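Local coordinates for protein response regulator (Pseudomonas putida, PDB 3HDV) that probably acts as a phosphorylation-controlled receiver domain in two-component signalling, with a likely role in regulating transcription, at residues Asp69-Ile74 with Ile84-Gly89. Residues are numbered along the deposited sequence; the frame is centred on the assembly and turned at random.
Sequences DLIRTI and IIVVSG
Ile-71, Ile-74, Ile-84 and Val-86 meet between helix and strand with branched aliphatic side chains alone; the flat groups of the helix, the guanidinium of Arg-72 and the carboxylate of Asp-69, pair with each other and take no part. At the guanidinium edge, and only 6° out of its plane, lies Asp-69 OD1, 3.2 Å from Arg-72 NH1 in a salt bridge between residues one helical turn apart.

The inward side of the helix illustrates how a receiver domain joins helix to sheet. Helix 69-74 and strand 84-88 run nearly antiparallel, at 172°, with their axes 11.3 Å apart at closest approach; side chains fill the interval and meet through their methyl groups. Ile-71 touches two strand residues: its CG1 lies anti to the carbonyl carbon (chi1 -62°) and the chain then runs on extended, carrying CD1 to the strand. There CD1 meets Val-86 CG2 at 3.6 Å and Ile-84 CG2 at 4.1 Å, the side chains crossing at a slant. One turn on, Ile-74 CD1 meets Ile-84 CD1 at 4.2 Å, another methyl-to-methyl contact. Met-56 touches both Ile-74 and Ile-84, while Leu-102 packs on Ile-71, so strand 53-58 and the loop carrying Leu-102 also border the contact.

This is the second half of a right-handed beta-alpha-beta unit, strand 53-58, helix 67-75, strand 83-88, in the CheY-like fold. Past the strand end, Gly-89 N hydrogen-bonds to OD1 of Asp-59, the predicted phosphorylation site. All four meeting residues are buried, and dispersion and the hydrophobic effect join helix to strand; with no directional bond between the segments, the fit rests on the shapes and rotamers of the branched chains.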
# COMPACT_ATOMS: atom_id res chain seq x y z
N ASP B 69 9.38 -21.17 -0.77
CA ASP B 69 8.65 -22.40 -1.13
C ASP B 69 7.67 -22.11 -2.27
O ASP B 69 7.54 -22.93 -3.17
CB ASP B 69 7.87 -22.93 0.07
CG ASP B 69 8.75 -23.71 1.05
OD1 ASP B 69 9.81 -24.21 0.66
OD2 ASP B 69 8.35 -23.85 2.21
N LEU B 70 7.00 -20.95 -2.26
CA LEU B 70 6.07 -20.61 -3.33
C LEU B 70 6.80 -20.54 -4.66
O LEU B 70 6.36 -21.12 -5.66
CB LEU B 70 5.35 -19.29 -3.04
CG LEU B 70 4.64 -18.59 -4.22
CD1 LEU B 70 3.45 -19.45 -4.76
CD2 LEU B 70 4.12 -17.21 -3.83
N ILE B 71 7.92 -19.84 -4.70
CA ILE B 71 8.73 -19.76 -5.90
C ILE B 71 9.17 -21.14 -6.42
O ILE B 71 9.08 -21.41 -7.61
CB ILE B 71 9.97 -18.80 -5.70
CG1 ILE B 71 9.45 -17.38 -5.41
CG2 ILE B 71 10.88 -18.82 -6.92
CD1 ILE B 71 10.50 -16.36 -4.92
N ARG B 72 9.62 -22.00 -5.53
CA ARG B 72 9.99 -23.36 -5.90
C ARG B 72 8.84 -24.11 -6.57
O ARG B 72 9.02 -24.74 -7.60
CB ARG B 72 10.42 -24.16 -4.67
CG ARG B 72 11.88 -24.14 -4.38
CD ARG B 72 12.04 -24.43 -2.90
NE ARG B 72 13.41 -24.32 -2.48
CZ ARG B 72 13.79 -24.29 -1.20
NH1 ARG B 72 12.89 -24.35 -0.24
NH2 ARG B 72 15.08 -24.20 -0.91
N THR B 73 7.64 -24.03 -6.00
CA THR B 73 6.52 -24.74 -6.66
C THR B 73 6.17 -24.12 -8.01
O THR B 73 5.75 -24.85 -8.95
CB THR B 73 5.26 -24.82 -5.81
OG1 THR B 73 4.69 -23.51 -5.64
CG2 THR B 73 5.56 -25.48 -4.48
N ILE B 74 6.31 -22.79 -8.13
CA ILE B 74 6.07 -22.15 -9.43
C ILE B 74 7.06 -22.67 -10.49
O ILE B 74 6.67 -22.99 -11.60
CB ILE B 74 6.05 -20.59 -9.37
CG1 ILE B 74 4.86 -20.11 -8.55
CG2 ILE B 74 5.98 -19.99 -10.78
CD1 ILE B 74 4.93 -18.64 -8.12
N ILE B 84 9.20 -13.02 -11.75
CA ILE B 84 9.00 -12.84 -10.32
C ILE B 84 10.02 -11.82 -9.82
O ILE B 84 11.22 -11.92 -10.12
CB ILE B 84 9.16 -14.17 -9.57
CG1 ILE B 84 8.08 -15.15 -10.05
CG2 ILE B 84 9.07 -14.02 -8.03
CD1 ILE B 84 8.31 -16.53 -9.46
N ILE B 85 9.51 -10.84 -9.07
CA ILE B 85 10.32 -9.85 -8.37
C ILE B 85 10.06 -10.13 -6.84
O ILE B 85 8.92 -10.18 -6.39
CB ILE B 85 9.93 -8.41 -8.71
CG1 ILE B 85 10.23 -8.07 -10.17
CG2 ILE B 85 10.66 -7.39 -7.71
CD1 ILE B 85 9.58 -6.79 -10.63
N VAL B 86 11.13 -10.34 -6.10
CA VAL B 86 11.07 -10.54 -4.64
C VAL B 86 11.24 -9.17 -3.97
O VAL B 86 12.18 -8.43 -4.31
CB VAL B 86 12.12 -11.54 -4.19
CG1 VAL B 86 12.29 -11.55 -2.62
CG2 VAL B 86 11.69 -13.00 -4.73
N VAL B 87 10.30 -8.84 -3.11
CA VAL B 87 10.44 -7.70 -2.18
C VAL B 87 10.38 -8.21 -0.74
O VAL B 87 9.30 -8.48 -0.21
CB VAL B 87 9.43 -6.57 -2.49
CG1 VAL B 87 9.67 -5.36 -1.55
CG2 VAL B 87 9.63 -6.09 -4.00
N SER B 88 11.55 -8.31 -0.09
CA SER B 88 11.65 -9.07 1.16
C SER B 88 11.84 -8.30 2.46
O SER B 88 12.64 -7.34 2.54
CB SER B 88 12.83 -10.02 1.03
OG SER B 88 12.86 -10.89 2.12
N GLY B 89 11.13 -8.77 3.50
CA GLY B 89 11.49 -8.46 4.88
C GLY B 89 12.79 -9.14 5.29
O GLY B 89 13.58 -9.52 4.44